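Local coordinates for protein Ifi204 (Mus musculus domesticus, PDB 5YZW) that probably senses DNA in innate immunity, as an interferon-inducible PYHIN-family protein whose HIN domain recognises DNA, at residues P106-L111 against G122-N127; E148-G153 against G179-S184; V169-T174 against R186-Q191. All coordinates share one frame; numbering follows the deposited sequence. Where two conformers were deposited one is given.

In the fold
Three contacts lie in the second of the two beta-rich halves of this HIN domain, each half consistent with an OB fold. Contact 1 (106-111 with 122-127) comes first along the chain and sets a short helix against strand 119-132. Contacts 2 (148-153 with 179-184) and 3 (169-174 with 186-191) follow, their segments alternating in sequence, so the two pairings interlock. All three reach the same mixed sheet. Contacts 2 and 3 have centres about 9 Å apart and are joined through neighbouring strands 171-175 and 180-183; the centre of contact 1 lies about 12 Å and 13 Å from them, with the Leu111 carbonyl packing on Trp180 and Leu173. Helix, parallel pairing and strand bend thus form one barrel-like unit.

Contact 1: residues P106-L111 against G122-N127; sequences PKISYL and GEYLVN
Tyr124 reaches out from its strand toward the start of a short helix and meets Pro106 with its hydroxyl, an example of how one aromatic side chain can tie the lead-in of a helix to a sheet, in the second OB-type half of the HIN domain. The phenol OH donates to the backbone carbonyl, Tyr124 OH to Pro106 O being 2.8 Å. The hydroxyl approaches at a C=O...O angle of 136° and lies tilted 19° from the carbonyl plane, while the acceptor sits at the ring's edge, near its plane. The long axis of the tyrosine crosses the proline at about a right angle, and the same hydroxyl passes close to the pyrrolidine, with Pro106 CD 3.4 Å from Tyr124 OH.

Two aliphatic side chains of the helix complete the setting. Ile108 comes obliquely to the ring, its CG1 4.1 Å from Tyr124 CE1; with chi1 at -68°, that branch lies beside the backbone N and is the one that touches. Leu111 and the tyrosine come from opposite directions, Leu111 CD1 lying 4.0 Å from Tyr124 OH, so the hydroxyl has an apolar neighbour as well as its acceptor. Gly122, two residues before the tyrosine, adds bare backbone, its CA 4.3 Å from Pro106 CD.

Lys107 is the N-cap of helix 108-112, which places the bonded carbonyl of Pro106 just ahead of the first turn. The helix packs against the sheet through Ile108 and Leu111, which rest on Met147 of strand 145-151, while the ring also touches Ile140 of strand 135-142 and Leu168 of strand 165-169.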
loop_
_atom_site.group_PDB
_atom_site.type_symbol
_atom_site.label_atom_id
_atom_site.label_comp_id
_atom_site.label_asym_id
_atom_site.label_seq_id
_atom_site.Cartn_x
_atom_site.Cartn_y
_atom_site.Cartn_z
ATOM N N PRO A 106 -2.675 10.330 4.814
ATOM C CA PRO A 106 -3.656 10.793 5.803
ATOM C C PRO A 106 -2.963 11.492 6.966
ATOM O O PRO A 106 -1.891 11.072 7.414
ATOM C CB PRO A 106 -4.353 9.499 6.263
ATOM C CG PRO A 106 -3.845 8.405 5.379
ATOM C CD PRO A 106 -2.568 8.865 4.763
ATOM N N LYS A 107 -3.565 12.580 7.446
ATOM C CA LYS A 107 -3.020 13.233 8.634
ATOM C C LYS A 107 -3.288 12.380 9.872
ATOM O O LYS A 107 -4.324 11.713 9.982
ATOM C CB LYS A 107 -3.595 14.643 8.804
ATOM C CG LYS A 107 -3.256 15.588 7.642
ATOM C CD LYS A 107 -2.432 16.783 8.084
ATOM C CE LYS A 107 -1.487 17.265 6.983
ATOM N NZ LYS A 107 -0.858 18.580 7.302
ATOM N N ILE A 108 -2.326 12.376 10.794
ATOM C CA ILE A 108 -2.417 11.518 11.975
ATOM C C ILE A 108 -3.714 11.772 12.734
ATOM O O ILE A 108 -4.390 10.827 13.164
ATOM C CB ILE A 108 -1.174 11.718 12.863
ATOM C CG1 ILE A 108 0.062 11.159 12.149
ATOM C CG2 ILE A 108 -1.371 11.100 14.251
ATOM C CD1 ILE A 108 1.226 10.867 13.056
ATOM N N SER A 109 -4.096 13.046 12.889
ATOM C CA SER A 109 -5.339 13.361 13.587
ATOM C C SER A 109 -6.528 12.723 12.891
ATOM O O SER A 109 -7.480 12.289 13.547
ATOM C CB SER A 109 -5.538 14.875 13.682
ATOM O OG SER A 109 -5.458 15.485 12.404
ATOM N N TYR A 110 -6.486 12.651 11.559
ATOM C CA TYR A 110 -7.580 12.033 10.821
ATOM C C TYR A 110 -7.629 10.529 11.049
ATOM O O TYR A 110 -8.714 9.935 11.033
ATOM C CB TYR A 110 -7.447 12.336 9.327
ATOM C CG TYR A 110 -8.485 11.660 8.476
ATOM C CD1 TYR A 110 -9.787 12.139 8.420
ATOM C CD2 TYR A 110 -8.171 10.540 7.735
ATOM C CE1 TYR A 110 -10.742 11.516 7.641
ATOM C CE2 TYR A 110 -9.120 9.910 6.956
ATOM C CZ TYR A 110 -10.403 10.402 6.911
ATOM O OH TYR A 110 -11.351 9.773 6.127
ATOM N N LEU A 111 -6.469 9.899 11.258
ATOM C CA LEU A 111 -6.451 8.472 11.550
ATOM C C LEU A 111 -7.130 8.167 12.878
ATOM O O LEU A 111 -7.722 7.092 13.034
ATOM C CB LEU A 111 -5.022 7.954 11.567
ATOM C CG LEU A 111 -4.323 7.877 10.220
ATOM C CD1 LEU A 111 -3.033 7.094 10.363
ATOM C CD2 LEU A 111 -5.233 7.215 9.195
ATOM N N GLY A 122 0.884 5.605 3.854
ATOM C CA GLY A 122 1.285 6.978 4.109
ATOM C C GLY A 122 2.783 7.094 4.284
ATOM O O GLY A 122 3.477 6.108 4.552
ATOM N N GLU A 123 3.266 8.327 4.122
ATOM C CA GLU A 123 4.671 8.660 4.311
ATOM C C GLU A 123 4.792 9.595 5.501
ATOM O O GLU A 123 4.202 10.681 5.499
ATOM C CB GLU A 123 5.260 9.320 3.068
ATOM C CG GLU A 123 5.023 8.578 1.776
ATOM C CD GLU A 123 5.650 9.284 0.589
ATOM O OE1 GLU A 123 5.455 8.818 -0.551
ATOM O OE2 GLU A 123 6.337 10.304 0.802
ATOM N N TYR A 124 5.573 9.191 6.500
ATOM C CA TYR A 124 5.668 9.938 7.745
ATOM C C TYR A 124 7.123 10.077 8.175
ATOM O O TYR A 124 7.986 9.277 7.802
ATOM C CB TYR A 124 4.863 9.255 8.860
ATOM C CG TYR A 124 3.405 9.077 8.534
ATOM C CD1 TYR A 124 2.503 10.110 8.716
ATOM C CD2 TYR A 124 2.938 7.883 8.002
ATOM C CE1 TYR A 124 1.162 9.952 8.418
ATOM C CE2 TYR A 124 1.594 7.718 7.683
ATOM C CZ TYR A 124 0.712 8.760 7.894
ATOM O OH TYR A 124 -0.625 8.611 7.576
ATOM N N LEU A 125 7.382 11.119 8.963
ATOM C CA LEU A 125 8.691 11.350 9.563
ATOM C C LEU A 125 8.796 10.588 10.875
ATOM O O LEU A 125 7.879 10.640 11.703
ATOM C CB LEU A 125 8.924 12.842 9.811
ATOM C CG LEU A 125 9.115 13.736 8.583
ATOM C CD1 LEU A 125 7.792 14.347 8.132
ATOM C CD2 LEU A 125 10.149 14.823 8.879
ATOM N N VAL A 126 9.908 9.883 11.059
ATOM C CA VAL A 126 10.172 9.138 12.285
ATOM C C VAL A 126 10.948 10.024 13.248
ATOM O O VAL A 126 11.862 10.746 12.839
ATOM C CB VAL A 126 10.945 7.843 11.979
ATOM C CG1 VAL A 126 10.949 6.920 13.194
ATOM C CG2 VAL A 126 10.355 7.146 10.746
ATOM N N ASN A 127 10.600 9.964 14.533
ATOM C CA ASN A 127 11.277 10.778 15.533
ATOM C C ASN A 127 11.879 9.980 16.680
ATOM O O ASN A 127 12.663 10.544 17.452
ATOM C CB ASN A 127 10.320 11.843 16.094
ATOM C CG ASN A 127 9.075 11.246 16.738
ATOM O OD1 ASN A 127 9.152 10.310 17.534
ATOM N ND2 ASN A 127 7.914 11.799 16.392
#

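Contact 2: residues E148-G153 against G179-S184; sequences EVVVYG and GWQLRS
Glu148 and Leu182 share the first firm rung of a ladder of backbone hydrogen bonds between two parallel strands. Leu182 N donates to Glu148 O over 3.0 Å, in the carbonyl plane; Val150 N then returns the favour to Leu182 O at 2.9 Å, the donor tilted 34° from the plane of the Leu182 carbonyl. Ser184 N continues the ladder to Val150 O, also 2.9 Å, running almost straight down the carbonyl. Before the first rung comes a weak bond from Glu148 N to Trp180 O. Between rungs, Gln181 CA comes 3.1 Å from Glu148 O in a CA-H...O contact.

Side-chain polar bonding takes over where the ladder ends. Ser184 OG stands between its own backbone N and carbonyl carbon (chi1 72°), and from there accepts the amide of Tyr152, N to OG 3.2 Å. A water 2.8 Å from Ser184 OG also donates to Tyr152 O, so serine and water together grip both polar backbone atoms of that residue.

At 34° between the strand directions, this is the one parallel pairing in an otherwise antiparallel sheet, as expected where the third and fifth strands of an OB barrel meet.

Apolar contacts divide between the two faces. On one, Val149 CG2 lies beside Leu182 CB. On the other, Val150 runs alongside both Gln181 and Arg183: CG2 is 4.0 Å from Gln181 CB, and Val150 CB meets the aliphatic Arg183 CG at the same distance. Arg183 NE bonds to Thr174 OG1 of the adjoining strand, as does Gln181 OE1 in one of its two conformers.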
loop_
_atom_site.group_PDB
_atom_site.type_symbol
_atom_site.label_atom_id
_atom_site.label_comp_id
_atom_site.label_asym_id
_atom_site.label_seq_id
_atom_site.Cartn_x
_atom_site.Cartn_y
_atom_site.Cartn_z
ATOM N N GLU A 148 2.676 5.462 17.091
ATOM C CA GLU A 148 3.716 4.451 16.971
ATOM C C GLU A 148 3.459 3.594 15.741
ATOM O O GLU A 148 2.318 3.223 15.465
ATOM C CB GLU A 148 3.753 3.533 18.198
ATOM C CG GLU A 148 4.365 4.091 19.440
ATOM C CD GLU A 148 4.391 3.054 20.548
ATOM O OE1 GLU A 148 3.533 2.142 20.523
ATOM O OE2 GLU A 148 5.266 3.141 21.435
ATOM N N VAL A 149 4.518 3.271 15.011
ATOM C CA VAL A 149 4.488 2.204 14.025
ATOM C C VAL A 149 5.123 0.982 14.665
ATOM O O VAL A 149 6.270 1.037 15.119
ATOM C CB VAL A 149 5.218 2.602 12.735
ATOM C CG1 VAL A 149 5.182 1.454 11.730
ATOM C CG2 VAL A 149 4.586 3.850 12.131
ATOM N N VAL A 150 4.375 -0.110 14.743
ATOM C CA VAL A 150 4.857 -1.342 15.354
ATOM C C VAL A 150 5.259 -2.292 14.238
ATOM O O VAL A 150 4.428 -2.684 13.405
ATOM C CB VAL A 150 3.801 -1.968 16.277
ATOM C CG1 VAL A 150 4.361 -3.211 16.958
ATOM C CG2 VAL A 150 3.371 -0.954 17.332
ATOM N N VAL A 151 6.535 -2.645 14.203
ATOM C CA VAL A 151 7.079 -3.531 13.185
ATOM C C VAL A 151 7.557 -4.811 13.850
ATOM O O VAL A 151 8.270 -4.775 14.865
ATOM C CB VAL A 151 8.201 -2.848 12.391
ATOM C CG1 VAL A 151 8.777 -3.801 11.352
ATOM C CG2 VAL A 151 7.653 -1.603 11.700
ATOM N N TYR A 152 7.155 -5.942 13.283
ATOM C CA TYR A 152 7.608 -7.259 13.702
ATOM C C TYR A 152 7.906 -8.105 12.469
ATOM O O TYR A 152 7.233 -7.979 11.445
ATOM C CB TYR A 152 6.548 -7.950 14.555
ATOM C CG TYR A 152 6.991 -9.283 15.080
ATOM C CD1 TYR A 152 7.812 -9.364 16.197
ATOM C CD2 TYR A 152 6.600 -10.462 14.460
ATOM C CE1 TYR A 152 8.228 -10.579 16.686
ATOM C CE2 TYR A 152 7.012 -11.686 14.942
ATOM C CZ TYR A 152 7.827 -11.738 16.056
ATOM O OH TYR A 152 8.241 -12.950 16.546
ATOM N N GLY A 153 8.910 -8.977 12.570
ATOM C CA GLY A 153 9.159 -9.936 11.502
ATOM C C GLY A 153 9.978 -9.400 10.343
ATOM O O GLY A 153 10.888 -8.595 10.555
ATOM N N GLY A 179 -2.625 5.129 23.202
ATOM C CA GLY A 179 -2.414 5.683 21.880
ATOM C C GLY A 179 -2.781 4.764 20.729
ATOM O O GLY A 179 -3.327 3.665 20.878
ATOM N N TRP A 180 -2.473 5.253 19.537
ATOM C CA TRP A 180 -2.794 4.560 18.305
ATOM C C TRP A 180 -1.517 4.023 17.672
ATOM O O TRP A 180 -0.429 4.570 17.874
ATOM C CB TRP A 180 -3.513 5.493 17.328
ATOM C CG TRP A 180 -4.882 5.915 17.767
ATOM C CD1 TRP A 180 -5.188 6.834 18.728
ATOM C CD2 TRP A 180 -6.136 5.440 17.255
ATOM N NE1 TRP A 180 -6.550 6.961 18.846
ATOM C CE2 TRP A 180 -7.155 6.114 17.953
ATOM C CE3 TRP A 180 -6.495 4.506 16.276
ATOM C CZ2 TRP A 180 -8.511 5.886 17.702
ATOM C CZ3 TRP A 180 -7.848 4.286 16.024
ATOM C CH2 TRP A 180 -8.835 4.970 16.736
ATOM N N GLN A 181 -1.661 2.951 16.894
ATOM C CA GLN A 181 -0.531 2.279 16.266
ATOM C C GLN A 181 -0.878 1.916 14.828
ATOM O O GLN A 181 -2.047 1.703 14.490
ATOM C CB GLN A 181 -0.137 0.998 17.014
ATOM C CG GLN A 181 0.093 1.183 18.530
ATOM C CD GLN A 181 -1.191 1.065 19.338
ATOM O OE1 GLN A 181 -2.136 0.386 18.927
ATOM N NE2 GLN A 181 -1.239 1.743 20.486
ATOM N N LEU A 182 0.150 1.836 13.995
ATOM C CA LEU A 182 0.080 1.230 12.675
ATOM C C LEU A 182 0.938 -0.027 12.760
ATOM O O LEU A 182 2.166 0.059 12.897
ATOM C CB LEU A 182 0.573 2.189 11.600
ATOM C CG LEU A 182 -0.301 3.416 11.349
ATOM C CD1 LEU A 182 0.443 4.384 10.442
ATOM C CD2 LEU A 182 -1.609 2.980 10.703
ATOM N N ARG A 183 0.285 -1.182 12.719
ATOM C CA ARG A 183 0.933 -2.474 12.878
ATOM C C ARG A 183 1.251 -3.099 11.527
ATOM O O ARG A 183 0.376 -3.220 10.658
ATOM C CB ARG A 183 0.035 -3.412 13.686
ATOM C CG ARG A 183 0.247 -3.332 15.174
ATOM C CD ARG A 183 -0.919 -3.924 15.913
ATOM N NE ARG A 183 -1.068 -3.288 17.222
ATOM C CZ ARG A 183 -0.336 -3.599 18.291
ATOM N NH1 ARG A 183 0.601 -4.535 18.208
ATOM N NH2 ARG A 183 -0.541 -2.969 19.442
ATOM N N SER A 184 2.500 -3.507 11.361
ATOM C CA SER A 184 2.860 -4.350 10.233
ATOM C C SER A 184 2.015 -5.616 10.246
ATOM O O SER A 184 1.742 -6.187 11.306
ATOM C CB SER A 184 4.343 -4.700 10.307
ATOM O OG SER A 184 4.578 -5.626 11.360
HETATM O O HOH W 1 4.265 -8.361 11.196
#

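Contact 3: residues V169-T174 against R186-Q191; sequences VCFELT and RHSYMQ
Phe171 and Ser188 are brought together by their first torsions: with chi1 -82° the phenylalanine CG lies beside its backbone N, and with chi1 -59° the serine OG does likewise. Ser188 OG thereby hangs 4.0 Å above one face of the Phe171 ring, toward the rim. The same hydroxyl is 2.8 Å from Cys170 O, a bond that is not settled because its proton has a second acceptor within reach; it also accepts from the backbone N of Val185.

Met190, by contrast, meets the ring at its edge. Its CG occupies the place between N and carbonyl carbon, and the methionine side chain crosses that of Phe171 at about a right angle, putting SD 3.9 Å from Phe171 CZ. The sulfur stands 5.3 Å from the centroid of the Phe171 ring and 80° off its normal, a Met-aromatic contact made in the edge geometry. Tyr189 O takes another stretch of the rim, 3.4 Å from Phe171 CE1.

A hydrogen-bonded antiparallel pair, Val169 with Tyr189, holds the backbones in step: Val169 N to Tyr189 O is 2.8 Å, and Tyr189 N to Val169 O 3.0 Å. Their side chains share a face, Val169 CG2 lying at the edge of the tyrosine ring, whose hydroxyl bonds to Glu20.

Cys170 and Phe171 both face Val120 in a G1 beta bulge, where the chain turns a corner. Before it, strand 165-169 pairs antiparallel with 189-192; after it, 171-175 pairs antiparallel with 180-183, a bend that fits a curled OB barrel, and Phe171 packs against Val149 of strand 145-151.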
loop_
_atom_site.group_PDB
_atom_site.type_symbol
_atom_site.label_atom_id
_atom_site.label_comp_id
_atom_site.label_asym_id
_atom_site.label_seq_id
_atom_site.Cartn_x
_atom_site.Cartn_y
_atom_site.Cartn_z
ATOM N N VAL A 169 3.018 1.022 3.470
ATOM C CA VAL A 169 1.953 0.535 2.597
ATOM C C VAL A 169 1.249 -0.626 3.281
ATOM O O VAL A 169 1.897 -1.607 3.675
ATOM C CB VAL A 169 2.481 0.104 1.222
ATOM C CG1 VAL A 169 1.324 -0.391 0.376
ATOM C CG2 VAL A 169 3.235 1.255 0.568
ATOM N N CYS A 170 -0.066 -0.502 3.446
ATOM C CA CYS A 170 -0.913 -1.566 3.977
ATOM C C CYS A 170 -0.484 -1.969 5.390
ATOM O O CYS A 170 -0.171 -3.127 5.653
ATOM C CB CYS A 170 -0.906 -2.778 3.047
ATOM S SG CYS A 170 -2.159 -4.036 3.458
ATOM N N PHE A 171 -0.479 -0.983 6.292
ATOM C CA PHE A 171 -0.371 -1.206 7.730
ATOM C C PHE A 171 -1.750 -1.155 8.381
ATOM O O PHE A 171 -2.642 -0.446 7.915
ATOM C CB PHE A 171 0.540 -0.160 8.369
ATOM C CG PHE A 171 1.983 -0.475 8.256
ATOM C CD1 PHE A 171 2.586 -0.623 7.026
ATOM C CD2 PHE A 171 2.767 -0.612 9.411
ATOM C CE1 PHE A 171 3.935 -0.916 6.917
ATOM C CE2 PHE A 171 4.104 -0.917 9.306
ATOM C CZ PHE A 171 4.692 -1.074 8.060
ATOM N N GLU A 172 -1.929 -1.894 9.483
ATOM C CA GLU A 172 -3.243 -1.944 10.126
ATOM C C GLU A 172 -3.337 -0.930 11.252
ATOM O O GLU A 172 -2.475 -0.884 12.133
ATOM C CB GLU A 172 -3.583 -3.336 10.664
ATOM C CG GLU A 172 -4.982 -3.403 11.309
ATOM C CD GLU A 172 -5.420 -4.815 11.716
ATOM O OE1 GLU A 172 -4.674 -5.782 11.460
ATOM O OE2 GLU A 172 -6.508 -4.957 12.322
ATOM N N LEU A 173 -4.408 -0.145 11.232
ATOM C CA LEU A 173 -4.623 0.888 12.232
ATOM C C LEU A 173 -5.242 0.228 13.451
ATOM O O LEU A 173 -6.282 -0.431 13.346
ATOM C CB LEU A 173 -5.536 1.988 11.685
ATOM C CG LEU A 173 -6.041 3.010 12.693
ATOM C CD1 LEU A 173 -4.849 3.857 13.058
ATOM C CD2 LEU A 173 -7.140 3.895 12.089
ATOM N N THR A 174 -4.590 0.359 14.599
ATOM C CA THR A 174 -5.089 -0.240 15.821
ATOM C C THR A 174 -4.971 0.783 16.939
ATOM O O THR A 174 -4.300 1.812 16.800
ATOM C CB THR A 174 -4.324 -1.527 16.177
ATOM O OG1 THR A 174 -3.039 -1.186 16.685
ATOM C CG2 THR A 174 -4.121 -2.414 14.940
ATOM N N ARG A 186 0.699 -9.117 7.309
ATOM C CA ARG A 186 1.242 -10.053 6.325
ATOM C C ARG A 186 1.565 -9.389 4.976
ATOM O O ARG A 186 2.573 -9.732 4.341
ATOM C CB ARG A 186 0.261 -11.206 6.122
ATOM C CG ARG A 186 0.783 -12.310 5.199
ATOM C CD ARG A 186 -0.158 -13.492 5.221
ATOM N NE ARG A 186 0.056 -14.430 4.118
ATOM C CZ ARG A 186 1.033 -15.335 4.074
ATOM N NH1 ARG A 186 1.909 -15.421 5.066
ATOM N NH2 ARG A 186 1.135 -16.154 3.034
ATOM N N HIS A 187 0.722 -8.466 4.505
ATOM C CA HIS A 187 0.944 -7.849 3.193
ATOM C C HIS A 187 1.609 -6.485 3.289
ATOM O O HIS A 187 1.646 -5.754 2.292
ATOM C CB HIS A 187 -0.365 -7.718 2.407
ATOM C CG HIS A 187 -1.014 -9.029 2.092
ATOM N ND1 HIS A 187 -2.366 -9.159 1.861
ATOM C CD2 HIS A 187 -0.492 -10.274 1.979
ATOM C CE1 HIS A 187 -2.651 -10.427 1.633
ATOM N NE2 HIS A 187 -1.532 -11.125 1.704
ATOM N N SER A 188 2.130 -6.121 4.460
ATOM C CA SER A 188 2.719 -4.801 4.619
ATOM C C SER A 188 3.998 -4.661 3.821
ATOM O O SER A 188 4.715 -5.626 3.523
ATOM C CB SER A 188 3.040 -4.473 6.097
ATOM O OG SER A 188 1.885 -4.524 6.911
ATOM N N TYR A 189 4.307 -3.407 3.524
ATOM C CA TYR A 189 5.547 -3.057 2.858
ATOM C C TYR A 189 5.972 -1.700 3.391
ATOM O O TYR A 189 5.136 -0.848 3.702
ATOM C CB TYR A 189 5.385 -3.014 1.313
ATOM C CG TYR A 189 6.614 -2.460 0.616
ATOM C CD1 TYR A 189 7.697 -3.283 0.312
ATOM C CD2 TYR A 189 6.704 -1.116 0.286
ATOM C CE1 TYR A 189 8.848 -2.768 -0.308
ATOM C CE2 TYR A 189 7.836 -0.593 -0.333
ATOM C CZ TYR A 189 8.907 -1.415 -0.625
ATOM O OH TYR A 189 10.024 -0.879 -1.244
ATOM N N MET A 190 7.277 -1.497 3.490
ATOM C CA MET A 190 7.765 -0.193 3.894
ATOM C C MET A 190 9.155 0.006 3.317
ATOM O O MET A 190 9.877 -0.959 3.053
ATOM C CB MET A 190 7.798 -0.051 5.426
ATOM C CG MET A 190 8.630 -1.116 6.132
ATOM S SD MET A 190 8.599 -0.970 7.948
ATOM C CE MET A 190 8.238 0.747 8.116
ATOM N N GLN A 191 9.513 1.272 3.113
ATOM C CA GLN A 191 10.872 1.632 2.748
ATOM C C GLN A 191 11.129 3.058 3.211
ATOM O O GLN A 191 10.196 3.853 3.355
ATOM C CB GLN A 191 11.110 1.498 1.244
ATOM C CG GLN A 191 10.856 2.770 0.478
ATOM C CD GLN A 191 10.646 2.529 -1.005
ATOM O OE1 GLN A 191 9.736 3.097 -1.608
ATOM N NE2 GLN A 191 11.507 1.709 -1.606
#